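Local coordinates for protein 4,5-DOPA dioxygenase extradiol (Escherichia coli, PDB 2PW6) that opens the aromatic ring of L-dopa between carbons 4 and 5 in vitro, giving a seco-dopa that rearranges to betalamic acid, at residues Gly173-His185 / Gly257-Gln269. Sequence-based numbering, arbitrary orientation.
Sequences GNVVHNLRTVKWH and GIEMGSLSMLSVQ. With ZN (zinc ion), chain D.
Ser262 fills the hollow of the loop 173-185, its side chain set between Val176, Thr181 and Val182. Its OG lies 2.5 Å from Thr181 OG1 in a short hydroxyl-hydroxyl hydrogen bond. Both oxygens sit between their own backbone N and carbonyl carbon (chi1 54° in Ser262, 66° in Thr181), which turns the two hydroxyls to meet tip to tip, while Val182 CG2 packs 3.7 Å from Ser262 OG. Along the strand, Ser264 presents CB to Val176, with CB to CB 3.6 Å, and the backbone pairs there through Ser264 N and Val176 O. Val175 CG2 rests against both Ser264 and Leu266 CD2, and Ser264 OG is bonded to Asn198 of helix 192-202.

At the opposite end, Met260, a selenomethionine, forms the bump. Its CB meets Val182 CG1, and with CG anti to the carbonyl carbon and the chain extended through chi2 (173°), SE comes obliquely to within 3.8 Å of Trp184 CE3, a Met-aromatic contact. The same Val182 CG1 lies over the centre of one face of the Trp184 ring. A nearly straight bond, 3.0 Å from Lys183 N to Met260 O, closes the backbone alongside.

Toward the zinc site of His22, His57 and His234, Asn174 ND2 reaches Ser264 O (2.7 Å) from somewhat above the carbonyl plane and also bonds His22 O. Leu263 CD1 packs against the Asn174 amide and approaches the His177 ring obliquely. His177 holds a separate zinc ion through ND1 and O, and its NE2 bonds Asp86 of the second subunit. Ser262 and Leu263 both face Glu259, a classic beta bulge within the hairpin 258-264, which packs against the loop after strand 167-173 carrying His177, whose ring stacks on His234 beside the three-histidine zinc site of the LigB-type fold.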
loop_
_atom_site.group_PDB
_atom_site.type_symbol
_atom_site.label_atom_id
_atom_site.label_comp_id
_atom_site.label_asym_id
_atom_site.label_seq_id
_atom_site.Cartn_x
_atom_site.Cartn_y
_atom_site.Cartn_z
ATOM N N GLY A 173 0.459 -13.770 -2.097
ATOM C CA GLY A 173 -0.304 -13.450 -0.888
ATOM C C GLY A 173 0.396 -14.071 0.300
ATOM O O GLY A 173 1.609 -13.951 0.403
ATOM N N ASN A 174 -0.363 -14.767 1.163
ATOM C CA ASN A 174 0.146 -15.275 2.480
ATOM C C ASN A 174 -0.917 -16.183 3.060
ATOM O O ASN A 174 -2.045 -15.724 3.361
ATOM C CB ASN A 174 0.427 -14.146 3.521
ATOM C CG ASN A 174 1.622 -13.236 3.166
ATOM O OD1 ASN A 174 1.444 -12.012 2.959
ATOM N ND2 ASN A 174 2.850 -13.794 3.181
ATOM N N VAL A 175 -0.593 -17.469 3.200
ATOM C CA VAL A 175 -1.533 -18.442 3.736
ATOM C C VAL A 175 -1.855 -18.239 5.251
ATOM O O VAL A 175 -2.913 -18.723 5.744
ATOM C CB VAL A 175 -1.084 -19.888 3.445
ATOM C CG1 VAL A 175 -0.773 -20.050 1.962
ATOM C CG2 VAL A 175 0.137 -20.292 4.323
ATOM N N VAL A 176 -0.999 -17.492 5.956
ATOM C CA VAL A 176 -1.328 -16.966 7.302
ATOM C C VAL A 176 -1.146 -15.468 7.335
ATOM O O VAL A 176 -0.045 -14.947 7.051
ATOM C CB VAL A 176 -0.462 -17.583 8.506
ATOM C CG1 VAL A 176 -0.956 -17.034 9.851
ATOM C CG2 VAL A 176 -0.473 -19.107 8.498
ATOM N N HIS A 177 -2.209 -14.759 7.716
ATOM C CA HIS A 177 -2.173 -13.334 7.536
ATOM C C HIS A 177 -3.139 -12.606 8.433
ATOM O O HIS A 177 -4.247 -12.231 8.015
ATOM C CB HIS A 177 -2.415 -12.959 6.041
ATOM C CG HIS A 177 -2.253 -11.495 5.762
ATOM N ND1 HIS A 177 -3.201 -10.554 6.141
ATOM C CD2 HIS A 177 -1.223 -10.808 5.203
ATOM C CE1 HIS A 177 -2.780 -9.357 5.748
ATOM N NE2 HIS A 177 -1.579 -9.483 5.198
ATOM N N ASN A 178 -2.691 -12.357 9.654
ATOM C CA ASN A 178 -3.483 -11.643 10.639
ATOM C C ASN A 178 -2.549 -10.601 11.189
ATOM O O ASN A 178 -1.612 -10.945 11.900
ATOM C CB ASN A 178 -4.004 -12.589 11.735
ATOM C CG ASN A 178 -5.058 -11.924 12.641
ATOM O OD1 ASN A 178 -4.973 -10.743 12.907
ATOM N ND2 ASN A 178 -6.072 -12.685 13.067
ATOM N N LEU A 179 -2.758 -9.339 10.788
ATOM C CA LEU A 179 -1.843 -8.233 11.154
ATOM C C LEU A 179 -2.113 -7.690 12.555
ATOM O O LEU A 179 -1.327 -6.929 13.102
ATOM C CB LEU A 179 -1.854 -7.112 10.088
ATOM C CG LEU A 179 -1.379 -7.604 8.692
ATOM C CD1 LEU A 179 -1.218 -6.485 7.737
ATOM C CD2 LEU A 179 -0.076 -8.357 8.782
ATOM N N ARG A 180 -3.234 -8.101 13.129
ATOM C CA ARG A 180 -3.498 -7.857 14.538
ATOM C C ARG A 180 -2.654 -8.719 15.477
ATOM O O ARG A 180 -2.597 -8.425 16.659
ATOM C CB ARG A 180 -4.945 -8.146 14.851
ATOM C CG ARG A 180 -5.925 -7.326 14.111
ATOM C CD ARG A 180 -7.193 -8.100 14.221
ATOM N NE ARG A 180 -8.255 -7.508 13.458
ATOM C CZ ARG A 180 -9.294 -8.181 12.986
ATOM N NH1 ARG A 180 -9.419 -9.500 13.197
ATOM N NH2 ARG A 180 -10.206 -7.510 12.295
ATOM N N THR A 181 -2.060 -9.807 14.972
ATOM C CA THR A 181 -1.201 -10.657 15.794
ATOM C C THR A 181 0.259 -10.527 15.436
ATOM O O THR A 181 1.096 -11.215 16.015
ATOM C CB THR A 181 -1.542 -12.142 15.667
ATOM O OG1 THR A 181 -1.243 -12.582 14.340
ATOM C CG2 THR A 181 -3.008 -12.413 16.003
ATOM N N VAL A 182 0.577 -9.679 14.457
ATOM C CA VAL A 182 1.950 -9.611 13.959
ATOM C C VAL A 182 2.835 -8.925 14.998
ATOM O O VAL A 182 2.460 -7.896 15.555
ATOM C CB VAL A 182 2.033 -8.978 12.527
ATOM C CG1 VAL A 182 3.405 -8.477 12.227
ATOM C CG2 VAL A 182 1.651 -10.029 11.482
ATOM N N LYS A 183 3.983 -9.533 15.290
ATOM C CA LYS A 183 4.930 -8.935 16.227
ATOM C C LYS A 183 6.095 -8.316 15.471
ATOM O O LYS A 183 7.085 -8.980 15.155
ATOM C CB LYS A 183 5.341 -9.868 17.392
ATOM C CG LYS A 183 5.809 -11.252 17.037
ATOM C CD LYS A 183 5.814 -12.135 18.287
ATOM C CE LYS A 183 6.545 -13.460 18.065
ATOM N NZ LYS A 183 6.379 -14.349 19.259
ATOM N N TRP A 184 5.922 -7.019 15.200
ATOM C CA TRP A 184 6.780 -6.236 14.318
ATOM C C TRP A 184 8.222 -6.120 14.827
ATOM O O TRP A 184 9.137 -6.004 14.006
ATOM C CB TRP A 184 6.185 -4.842 14.052
ATOM C CG TRP A 184 4.726 -4.818 13.606
ATOM C CD1 TRP A 184 3.629 -4.572 14.398
ATOM C CD2 TRP A 184 4.213 -5.019 12.276
ATOM N NE1 TRP A 184 2.473 -4.616 13.648
ATOM C CE2 TRP A 184 2.798 -4.888 12.346
ATOM C CE3 TRP A 184 4.807 -5.296 11.031
ATOM C CZ2 TRP A 184 1.969 -5.032 11.218
ATOM C CZ3 TRP A 184 3.988 -5.438 9.915
ATOM C CH2 TRP A 184 2.580 -5.303 10.019
ATOM N N HIS A 185 8.413 -6.167 16.157
ATOM C CA HIS A 185 9.747 -6.160 16.796
ATOM C C HIS A 185 10.145 -7.430 17.596
ATOM O O HIS A 185 11.143 -8.093 17.260
ATOM C CB HIS A 185 9.922 -4.916 17.675
ATOM C CG HIS A 185 10.979 -3.966 17.190
ATOM N ND1 HIS A 185 10.698 -2.673 16.800
ATOM C CD2 HIS A 185 12.322 -4.120 17.049
ATOM C CE1 HIS A 185 11.820 -2.072 16.442
ATOM N NE2 HIS A 185 12.818 -2.930 16.578
ATOM N N GLY A 257 8.584 -20.335 5.632
ATOM C CA GLY A 257 8.923 -19.431 6.702
ATOM C C GLY A 257 7.724 -18.821 7.365
ATOM O O GLY A 257 6.732 -18.610 6.747
ATOM N N ILE A 258 7.817 -18.559 8.643
ATOM C CA ILE A 258 6.824 -17.774 9.291
ATOM C C ILE A 258 7.527 -16.687 9.987
ATOM O O ILE A 258 8.270 -16.925 10.894
ATOM C CB ILE A 258 6.063 -18.554 10.314
ATOM C CG1 ILE A 258 5.435 -19.772 9.682
ATOM C CG2 ILE A 258 4.992 -17.709 10.892
ATOM C CD1 ILE A 258 4.455 -20.414 10.512
ATOM N N GLU A 259 7.298 -15.479 9.539
ATOM C CA GLU A 259 7.919 -14.292 10.118
ATOM C C GLU A 259 6.984 -13.540 11.065
ATOM O O GLU A 259 5.770 -13.586 10.922
ATOM C CB GLU A 259 8.393 -13.332 9.017
ATOM C CG GLU A 259 9.417 -13.909 8.099
ATOM C CD GLU A 259 10.735 -14.146 8.792
ATOM O OE1 GLU A 259 11.140 -13.322 9.637
ATOM O OE2 GLU A 259 11.377 -15.162 8.480
HETATM N N MSE A 260 7.581 -12.831 12.012
HETATM C CA MSE A 260 6.863 -12.014 12.991
HETATM C C MSE A 260 5.697 -12.720 13.675
HETATM O O MSE A 260 4.672 -12.099 13.944
HETATM C CB MSE A 260 6.417 -10.707 12.352
HETATM C CG MSE A 260 7.597 -9.883 11.832
HETATM SE SE MSE A 260 7.045 -8.310 10.816
HETATM C CE MSE A 260 6.508 -9.206 9.176
ATOM N N GLY A 261 5.871 -14.021 13.931
ATOM C CA GLY A 261 4.890 -14.834 14.621
ATOM C C GLY A 261 3.743 -15.362 13.773
ATOM O O GLY A 261 3.339 -16.510 13.936
ATOM N N SER A 262 3.190 -14.542 12.882
ATOM C CA SER A 262 2.078 -15.053 12.064
ATOM C C SER A 262 2.091 -14.748 10.554
ATOM O O SER A 262 1.209 -15.196 9.856
ATOM C CB SER A 262 0.722 -14.672 12.675
ATOM O OG SER A 262 0.696 -13.290 12.865
ATOM N N LEU A 263 3.073 -14.017 10.044
ATOM C CA LEU A 263 3.166 -13.838 8.594
ATOM C C LEU A 263 3.759 -15.068 7.909
ATOM O O LEU A 263 4.977 -15.230 7.872
ATOM C CB LEU A 263 3.958 -12.578 8.253
ATOM C CG LEU A 263 3.842 -12.003 6.833
ATOM C CD1 LEU A 263 2.370 -11.652 6.417
ATOM C CD2 LEU A 263 4.680 -10.775 6.776
ATOM N N SER A 264 2.913 -15.934 7.349
ATOM C CA SER A 264 3.473 -17.091 6.633
ATOM C C SER A 264 4.031 -16.799 5.221
ATOM O O SER A 264 3.420 -16.092 4.404
ATOM C CB SER A 264 2.555 -18.298 6.617
ATOM O OG SER A 264 3.209 -19.347 5.916
HETATM N N MSE A 265 5.221 -17.347 4.980
HETATM C CA MSE A 265 6.019 -17.016 3.805
HETATM C C MSE A 265 6.081 -18.219 2.885
HETATM O O MSE A 265 6.866 -18.259 1.935
HETATM C CB MSE A 265 7.436 -16.565 4.202
HETATM C CG MSE A 265 7.589 -15.196 4.857
HETATM SE SE MSE A 265 6.718 -13.618 4.022
HETATM C CE MSE A 265 8.163 -12.334 4.070
ATOM N N LEU A 266 5.245 -19.205 3.182
ATOM C CA LEU A 266 5.094 -20.381 2.369
ATOM C C LEU A 266 4.838 -20.083 0.878
ATOM O O LEU A 266 3.744 -19.618 0.502
ATOM C CB LEU A 266 3.958 -21.236 2.912
ATOM C CG LEU A 266 3.711 -22.540 2.160
ATOM C CD1 LEU A 266 4.936 -23.465 2.222
ATOM C CD2 LEU A 266 2.551 -23.212 2.759
ATOM N N SER A 267 5.855 -20.377 0.062
ATOM C CA SER A 267 5.775 -20.361 -1.393
ATOM C C SER A 267 5.580 -21.753 -2.018
ATOM O O SER A 267 6.050 -22.764 -1.482
ATOM C CB SER A 267 7.002 -19.678 -1.937
ATOM O OG SER A 267 7.084 -18.383 -1.355
ATOM N N VAL A 268 4.863 -21.805 -3.144
ATOM C CA VAL A 268 4.487 -23.071 -3.772
ATOM C C VAL A 268 4.752 -23.023 -5.286
ATOM O O VAL A 268 4.362 -22.072 -5.963
ATOM C CB VAL A 268 3.007 -23.446 -3.465
ATOM C CG1 VAL A 268 2.572 -24.748 -4.189
ATOM C CG2 VAL A 268 2.777 -23.541 -1.948
ATOM N N GLN A 269 5.452 -24.032 -5.801
ATOM C CA GLN A 269 5.693 -24.143 -7.244
ATOM C C GLN A 269 4.908 -25.329 -7.798
ATOM O O GLN A 269 4.966 -26.433 -7.264
ATOM C CB GLN A 269 7.191 -24.247 -7.581
ATOM C CG GLN A 269 7.458 -24.237 -9.100
ATOM C CD GLN A 269 8.937 -24.306 -9.494
ATOM O OE1 GLN A 269 9.792 -23.583 -8.950
ATOM N NE2 GLN A 269 9.235 -25.158 -10.477
HETATM ZN ZN ZN D . -5.126 -10.480 6.834
HETATM O O HOH W 1 2.190 -17.811 2.169
#